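Local coordinates for cell wall surface anchor protein (Streptococcus agalactiae, PDB 4Z1P), which is probably an adhesin of the antigen I/II family, anchored in the cell wall and inferred to mediate attachment of the streptococcus to surfaces or other cells, at residues Q160-G164 against N165-G169; I249-K252 against D253-I257; D317-N321 against G322-K326. All blocks are in the same frame, centred on the assembly; numbering follows the deposited sequence.

Contact 1: residues Q160-G164 against N165-G169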
loop_
_atom_site.group_PDB
_atom_site.type_symbol
_atom_site.label_atom_id
_atom_site.label_comp_id
_atom_site.label_asym_id
_atom_site.label_seq_id
_atom_site.Cartn_x
_atom_site.Cartn_y
_atom_site.Cartn_z
ATOM N N GLN A 160 23.314 9.874 -4.557
ATOM C CA GLN A 160 24.474 9.887 -3.710
ATOM C C GLN A 160 25.428 10.881 -4.186
ATOM O O GLN A 160 25.526 11.164 -5.449
ATOM C CB GLN A 160 25.070 8.495 -3.431
ATOM C CG GLN A 160 25.844 7.800 -4.421
ATOM C CD GLN A 160 26.286 6.385 -3.958
ATOM O OE1 GLN A 160 25.547 5.427 -4.064
ATOM N NE2 GLN A 160 27.486 6.280 -3.507
ATOM N N ILE A 161 26.176 11.407 -3.252
ATOM C CA ILE A 161 27.221 12.390 -3.589
ATOM C C ILE A 161 28.481 11.935 -2.942
ATOM O O ILE A 161 28.533 11.806 -1.678
ATOM C CB ILE A 161 26.856 13.794 -3.152
ATOM C CG1 ILE A 161 25.543 14.159 -3.731
ATOM C CG2 ILE A 161 27.969 14.779 -3.531
ATOM C CD1 ILE A 161 25.019 15.457 -3.146
ATOM N N ASP A 162 29.440 11.557 -3.779
ATOM C CA ASP A 162 30.700 10.994 -3.339
ATOM C C ASP A 162 31.772 11.999 -3.703
ATOM O O ASP A 162 31.969 12.297 -4.895
ATOM C CB ASP A 162 31.015 9.698 -4.086
ATOM C CG ASP A 162 29.913 8.694 -4.054
ATOM O OD1 ASP A 162 29.165 8.624 -3.011
ATOM O OD2 ASP A 162 29.750 7.992 -5.077
ATOM N N PHE A 163 32.520 12.472 -2.732
ATOM C CA PHE A 163 33.608 13.450 -2.969
ATOM C C PHE A 163 33.128 14.657 -3.803
ATOM O O PHE A 163 33.870 15.175 -4.699
ATOM C CB PHE A 163 34.821 12.778 -3.711
ATOM C CG PHE A 163 35.235 11.401 -3.256
ATOM C CD1 PHE A 163 36.110 11.239 -2.181
ATOM C CD2 PHE A 163 34.798 10.270 -3.899
ATOM C CE1 PHE A 163 36.543 10.009 -1.777
ATOM C CE2 PHE A 163 35.229 9.025 -3.520
ATOM C CZ PHE A 163 36.118 8.895 -2.454
ATOM N N GLY A 164 31.858 15.037 -3.631
ATOM C CA GLY A 164 31.286 16.159 -4.382
ATOM C C GLY A 164 30.714 15.822 -5.776
ATOM O O GLY A 164 30.146 16.683 -6.438
ATOM N N ASN A 165 30.838 14.570 -6.184
ATOM C CA ASN A 165 30.221 14.123 -7.409
ATOM C C ASN A 165 28.893 13.443 -7.164
ATOM O O ASN A 165 28.792 12.500 -6.312
ATOM C CB ASN A 165 31.121 13.142 -8.125
ATOM C CG ASN A 165 32.527 13.665 -8.290
ATOM O OD1 ASN A 165 32.714 14.809 -8.645
ATOM N ND2 ASN A 165 33.520 12.841 -7.959
ATOM N N GLY A 166 27.866 13.889 -7.903
ATOM C CA GLY A 166 26.529 13.327 -7.776
ATOM C C GLY A 166 26.124 12.184 -8.677
ATOM O O GLY A 166 26.422 12.191 -9.876
ATOM N N TYR A 167 25.465 11.166 -8.138
ATOM C CA TYR A 167 24.921 10.072 -8.932
ATOM C C TYR A 167 23.485 9.869 -8.516
ATOM O O TYR A 167 23.206 9.770 -7.317
ATOM C CB TYR A 167 25.786 8.777 -8.774
ATOM C CG TYR A 167 27.248 9.052 -9.023
ATOM C CD1 TYR A 167 27.774 8.957 -10.322
ATOM C CD2 TYR A 167 28.102 9.453 -8.014
ATOM C CE1 TYR A 167 29.086 9.283 -10.593
ATOM C CE2 TYR A 167 29.432 9.752 -8.269
ATOM C CZ TYR A 167 29.918 9.650 -9.582
ATOM O OH TYR A 167 31.238 9.896 -9.878
ATOM N N THR A 168 22.585 9.697 -9.485
ATOM C CA THR A 168 21.177 9.512 -9.218
ATOM C C THR A 168 20.819 8.103 -9.537
ATOM O O THR A 168 21.263 7.529 -10.528
ATOM C CB THR A 168 20.433 10.461 -10.114
ATOM O OG1 THR A 168 20.963 11.772 -9.837
ATOM C CG2 THR A 168 18.997 10.426 -9.917
ATOM N N GLY A 169 19.972 7.551 -8.694
ATOM C CA GLY A 169 19.533 6.183 -8.815
ATOM C C GLY A 169 18.182 6.081 -9.422
ATOM O O GLY A 169 17.667 7.036 -9.998
#
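The carbonyl O of Gln-160 takes the N-H of Tyr-167 in a short bond (N to O 2.7 Å), while Gly-166 CA lends the same oxygen a weaker CA-H...O contact. The return bond runs from Gln-160 N to Tyr-167 O at 2.8 Å, and the two close the hydrogen-bonded ring of an antiparallel pair. Two residues on, Asp-162 and Asn-165 form the second such pair around a type I' turn, Asp-162 N reaching Asn-165 O at 2.8 Å. Asn-165 N returns a bond to Asp-162 O, also at 2.8 Å, closing the turn. Gly-164 takes a positive phi at which a CB would collide with the carbonyl before it. The side chains of Gln-160, Asp-162, Asn-165 and Tyr-167 share one face of the hairpin. Gln-160 NE2 gives a straight bond to Asp-162 OD1 (2.9 Å), in its own amide plane and on the syn lone pair of the carboxylate. With CG beside its backbone N (chi1 -52°), the Asp-162 side chain crosses that of Tyr-167 at about a right angle, OD2 lying 3.7 Å from Tyr-167 CE2, obliquely to the ring, with carboxylate and ring planes 30° apart. OD2 also bonds Tyr-41 OH, and Gln-160 OE1 accepts from Asn-37 N, which leaves both polar ends of this buried pair engaged. This two-residue beta hairpin joins strands 153-162 and 165-177 at the edge of a five-stranded antiparallel sheet. Phe-163 leads away from the hairpin to meet Phe-55 and Tyr-41 edge-to-face and to pack against helices 48-52 and 123-131, while Ile-161 pairs through its backbone with Ala-56 of strand 55-61.

Contact 2: residues I249-K252 against D253-I257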
loop_
_atom_site.group_PDB
_atom_site.type_symbol
_atom_site.label_atom_id
_atom_site.label_comp_id
_atom_site.label_asym_id
_atom_site.label_seq_id
_atom_site.Cartn_x
_atom_site.Cartn_y
_atom_site.Cartn_z
ATOM N N ILE A 249 -11.502 -15.559 -11.387
ATOM C CA ILE A 249 -10.467 -15.623 -10.370
ATOM C C ILE A 249 -9.499 -16.748 -10.711
ATOM O O ILE A 249 -9.910 -17.901 -10.905
ATOM C CB ILE A 249 -11.097 -15.897 -9.021
ATOM C CG1 ILE A 249 -12.138 -14.818 -8.679
ATOM C CG2 ILE A 249 -10.025 -15.992 -7.949
ATOM C CD1 ILE A 249 -13.070 -15.191 -7.523
ATOM N N THR A 250 -8.214 -16.434 -10.806
ATOM C CA THR A 250 -7.193 -17.484 -10.963
ATOM C C THR A 250 -6.415 -17.691 -9.671
ATOM O O THR A 250 -5.948 -16.713 -9.015
ATOM C CB THR A 250 -6.272 -17.141 -12.152
ATOM O OG1 THR A 250 -7.077 -17.035 -13.325
ATOM C CG2 THR A 250 -5.142 -18.199 -12.377
ATOM N N LEU A 251 -6.236 -18.949 -9.294
ATOM C CA LEU A 251 -5.545 -19.280 -8.077
ATOM C C LEU A 251 -4.065 -19.429 -8.417
ATOM O O LEU A 251 -3.656 -19.396 -9.593
ATOM C CB LEU A 251 -6.102 -20.567 -7.432
ATOM C CG LEU A 251 -7.608 -20.617 -7.134
ATOM C CD1 LEU A 251 -8.096 -21.822 -6.309
ATOM C CD2 LEU A 251 -8.091 -19.318 -6.491
ATOM N N LYS A 252 -3.274 -19.636 -7.393
ATOM C CA LYS A 252 -1.811 -19.824 -7.581
ATOM C C LYS A 252 -1.423 -21.110 -8.355
ATOM O O LYS A 252 -0.479 -21.076 -9.123
ATOM C CB LYS A 252 -1.084 -19.732 -6.218
ATOM C CG LYS A 252 -1.099 -18.310 -5.702
ATOM C CD LYS A 252 -0.500 -18.150 -4.318
ATOM C CE LYS A 252 -0.468 -16.688 -3.932
ATOM N NZ LYS A 252 -0.119 -16.543 -2.486
ATOM N N ASP A 253 -2.166 -22.201 -8.188
ATOM C CA ASP A 253 -1.925 -23.422 -8.977
ATOM C C ASP A 253 -2.409 -23.317 -10.446
ATOM O O ASP A 253 -2.261 -24.283 -11.196
ATOM C CB ASP A 253 -2.580 -24.622 -8.301
ATOM C CG ASP A 253 -4.090 -24.551 -8.329
ATOM O OD1 ASP A 253 -4.627 -23.596 -8.916
ATOM O OD2 ASP A 253 -4.748 -25.416 -7.731
ATOM N N GLY A 254 -2.987 -22.169 -10.844
ATOM C CA GLY A 254 -3.538 -21.974 -12.186
ATOM C C GLY A 254 -5.043 -22.252 -12.354
ATOM O O GLY A 254 -5.609 -21.931 -13.374
ATOM N N THR A 255 -5.690 -22.826 -11.357
ATOM C CA THR A 255 -7.160 -23.045 -11.392
ATOM C C THR A 255 -7.950 -21.753 -11.632
ATOM O O THR A 255 -7.630 -20.712 -11.053
ATOM C CB THR A 255 -7.559 -23.598 -10.028
ATOM O OG1 THR A 255 -6.866 -24.833 -9.858
ATOM C CG2 THR A 255 -9.061 -23.822 -9.884
ATOM N N VAL A 256 -8.970 -21.814 -12.481
ATOM C CA VAL A 256 -9.813 -20.657 -12.802
ATOM C C VAL A 256 -11.193 -20.879 -12.207
ATOM O O VAL A 256 -11.799 -21.949 -12.405
ATOM C CB VAL A 256 -9.887 -20.485 -14.336
ATOM C CG1 VAL A 256 -10.676 -19.228 -14.744
ATOM C CG2 VAL A 256 -8.475 -20.519 -14.934
ATOM N N ILE A 257 -11.674 -19.902 -11.446
ATOM C CA ILE A 257 -13.029 -19.854 -10.919
ATOM C C ILE A 257 -13.769 -18.793 -11.748
ATOM O O ILE A 257 -13.563 -17.570 -11.574
ATOM C CB ILE A 257 -13.053 -19.508 -9.402
ATOM C CG1 ILE A 257 -12.247 -20.535 -8.608
ATOM C CG2 ILE A 257 -14.488 -19.417 -8.843
ATOM C CD1 ILE A 257 -11.974 -20.117 -7.178
#
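Leu-251 lies alongside Thr-255 across the turn, the two side chains running abreast. Its CB is 3.7 Å from Asp-253 OD1; CG, set beside the backbone N (chi1 -55°), comes 4.2 Å from Thr-255 CB, which CD1 also touches. The other branch diverges: CD2 reaches Ile-257 CD1 at 4.0 Å, joining the apolar side where Ile-249 and Ile-257 meet CB to CB. In the backbone, Leu-251 N bonds Thr-255 O, and Gly-254 N closes a type I turn onto Leu-251 O. Ile-249 and Ile-257 exchange two backbone bonds, the shorter from Ile-257 N to Ile-249 O (2.7 Å). Outside the hairpin, Ile-249 packs on Val-290 and Phe-296, and Lys-252 NZ bonds Ala-288 O. Asp-253 OD1 accepts from both Thr-255 N (2.8 Å, an Asx turn) and Thr-255 OG1 (2.7 Å), the two donors approaching from the same face of the carboxylate plane. This double grip would probably restrict the carboxylate's rotation and steady its negative charge, so that the small hairpin combines a polar clasp at its exposed turn with an apolar base at the buried isoleucine pair.

Contact 3: residues D317-N321 against G322-K326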
loop_
_atom_site.group_PDB
_atom_site.type_symbol
_atom_site.label_atom_id
_atom_site.label_comp_id
_atom_site.label_asym_id
_atom_site.label_seq_id
_atom_site.Cartn_x
_atom_site.Cartn_y
_atom_site.Cartn_z
ATOM N N ASP A 317 -20.516 -1.933 5.845
ATOM C CA ASP A 317 -19.069 -1.712 5.896
ATOM C C ASP A 317 -18.402 -2.849 5.122
ATOM O O ASP A 317 -18.929 -3.979 5.070
ATOM C CB ASP A 317 -18.581 -1.815 7.328
ATOM C CG ASP A 317 -19.225 -0.788 8.278
ATOM O OD1 ASP A 317 -19.568 0.317 7.871
ATOM O OD2 ASP A 317 -19.363 -1.138 9.452
ATOM N N PHE A 318 -17.211 -2.576 4.589
ATOM C CA PHE A 318 -16.442 -3.538 3.829
ATOM C C PHE A 318 -15.022 -3.456 4.325
ATOM O O PHE A 318 -14.513 -2.334 4.495
ATOM C CB PHE A 318 -16.479 -3.137 2.356
ATOM C CG PHE A 318 -15.621 -3.985 1.479
ATOM C CD1 PHE A 318 -16.001 -5.279 1.133
ATOM C CD2 PHE A 318 -14.395 -3.527 1.079
ATOM C CE1 PHE A 318 -15.184 -6.057 0.334
ATOM C CE2 PHE A 318 -13.580 -4.290 0.257
ATOM C CZ PHE A 318 -13.968 -5.558 -0.106
ATOM N N PHE A 319 -14.389 -4.602 4.549
ATOM C CA PHE A 319 -13.001 -4.653 5.014
ATOM C C PHE A 319 -12.177 -5.464 4.034
ATOM O O PHE A 319 -12.540 -6.604 3.702
ATOM C CB PHE A 319 -12.898 -5.315 6.385
ATOM C CG PHE A 319 -13.623 -4.585 7.469
ATOM C CD1 PHE A 319 -15.011 -4.648 7.554
ATOM C CD2 PHE A 319 -12.920 -3.857 8.417
ATOM C CE1 PHE A 319 -15.688 -3.984 8.559
ATOM C CE2 PHE A 319 -13.582 -3.159 9.407
ATOM C CZ PHE A 319 -14.981 -3.245 9.494
ATOM N N VAL A 320 -11.054 -4.909 3.588
ATOM C CA VAL A 320 -10.084 -5.665 2.819
ATOM C C VAL A 320 -8.691 -5.371 3.428
ATOM O O VAL A 320 -8.308 -4.215 3.543
ATOM C CB VAL A 320 -10.152 -5.365 1.317
ATOM C CG1 VAL A 320 -10.029 -3.877 1.005
ATOM C CG2 VAL A 320 -9.078 -6.129 0.551
ATOM N N ASN A 321 -8.034 -6.436 3.900
ATOM C CA ASN A 321 -6.733 -6.384 4.566
ATOM C C ASN A 321 -6.673 -5.236 5.532
ATOM O O ASN A 321 -5.710 -4.494 5.563
ATOM C CB ASN A 321 -5.622 -6.287 3.518
ATOM C CG ASN A 321 -5.340 -7.598 2.841
ATOM O OD1 ASN A 321 -6.165 -8.578 2.857
ATOM N ND2 ASN A 321 -4.189 -7.641 2.190
ATOM N N GLY A 322 -7.716 -5.119 6.337
ATOM C CA GLY A 322 -7.775 -4.178 7.434
ATOM C C GLY A 322 -8.232 -2.805 7.059
ATOM O O GLY A 322 -8.355 -1.961 7.927
ATOM N N ASN A 323 -8.493 -2.556 5.775
ATOM C CA ASN A 323 -8.929 -1.262 5.311
ATOM C C ASN A 323 -10.470 -1.237 5.245
ATOM O O ASN A 323 -11.035 -2.049 4.537
ATOM C CB ASN A 323 -8.421 -1.014 3.910
ATOM C CG ASN A 323 -6.923 -0.914 3.874
ATOM O OD1 ASN A 323 -6.358 0.162 4.176
ATOM N ND2 ASN A 323 -6.263 -2.051 3.637
ATOM N N LYS A 324 -11.100 -0.335 6.007
ATOM C CA LYS A 324 -12.559 -0.264 6.139
ATOM C C LYS A 324 -13.099 0.815 5.263
ATOM O O LYS A 324 -12.594 1.937 5.272
ATOM C CB LYS A 324 -12.962 0.046 7.601
ATOM C CG LYS A 324 -14.488 0.136 7.826
ATOM C CD LYS A 324 -14.776 0.389 9.305
ATOM C CE LYS A 324 -16.109 1.028 9.467
ATOM N NZ LYS A 324 -16.530 0.963 10.904
ATOM N N VAL A 325 -14.156 0.523 4.499
ATOM C CA VAL A 325 -14.887 1.553 3.758
ATOM C C VAL A 325 -16.391 1.248 3.912
ATOM O O VAL A 325 -16.741 0.209 4.497
ATOM C CB VAL A 325 -14.407 1.685 2.309
ATOM C CG1 VAL A 325 -12.927 2.113 2.278
ATOM C CG2 VAL A 325 -14.512 0.385 1.571
ATOM N N LYS A 326 -17.247 2.185 3.519
ATOM C CA LYS A 326 -18.704 2.062 3.701
ATOM C C LYS A 326 -19.387 2.236 2.378
ATOM O O LYS A 326 -18.897 2.969 1.488
ATOM C CB LYS A 326 -19.263 3.116 4.695
ATOM C CG LYS A 326 -18.716 3.014 6.101
ATOM C CD LYS A 326 -19.504 3.891 7.087
ATOM C CE LYS A 326 -19.079 3.605 8.520
ATOM N NZ LYS A 326 -19.319 4.762 9.441
HETATM O O HOH W 1 -19.471 1.151 10.891
#
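Lys-324 runs alongside the Phe-319 ring and lays CG over one face, 4.1 Å from the ring centroid and 27° off the normal, a CH-pi contact, while its CD comes 3.6 Å from Phe-319 CZ. The lysine chain leaves anti to its own backbone N (chi1 -180°) and stays extended, which carries NZ past the ring towards Asp-317. There the two side chains cross at a slant, and the salt bridge from NZ to Asp-317 OD2 is long, 3.8 Å; a water spans the gap, donating to Asp-317 OD2 and accepting from Lys-324 NZ (2.9 Å). Lys-326 lies beside Asp-317 on the same face, its CG 3.3 Å from Asp-317 OD1. On the opposite face Val-325 CG2 meets the edge of the Phe-318 ring, 3.9 Å from CD2, and that ring packs edge-to-face on Tyr-225 and Phe-227. At the type I' turn, Val-320 O is gripped twice by Asn-323: by the backbone N at 2.8 Å and by ND2 at 3.0 Å, the latter in the carbonyl plane. Asn-323 ND2 also bonds Asn-27 OD1, fastening the hairpin to the N-terminal half of the chain. Lys-226 adds a cation-pi contact to Phe-319. The chemistry thus splits by face: a largely apolar side, where Phe-318 and Val-320 are buried, against one where the Lys-324 chain covers a ring and its ammonium, helped perhaps by nearby Lys-326, probably offsets the charge of Asp-317.

All three contacts are tight turns between successive strands, following one another along the chain without nesting or crossing. Contact 1 comes first, closing strands 153-162 and 165-177 at one edge of the five-stranded sheet of the C2 region. Contact 2 then closes a separate two-stranded hairpin between strands 236-245 and 267-272, tied through its backbone to Gln-289 and Ser-291, just after helix 284-287. Contact 3 closes last, joining strands 311-320 and 323-333 at the edge of a second five-stranded sheet with the same strand order as that of contact 1. Contacts 1 and 3, centres about 44 Å apart, thus hold equivalent places in two similar sheets; contacts 2 and 3 lie about 24 Å apart, centre to centre.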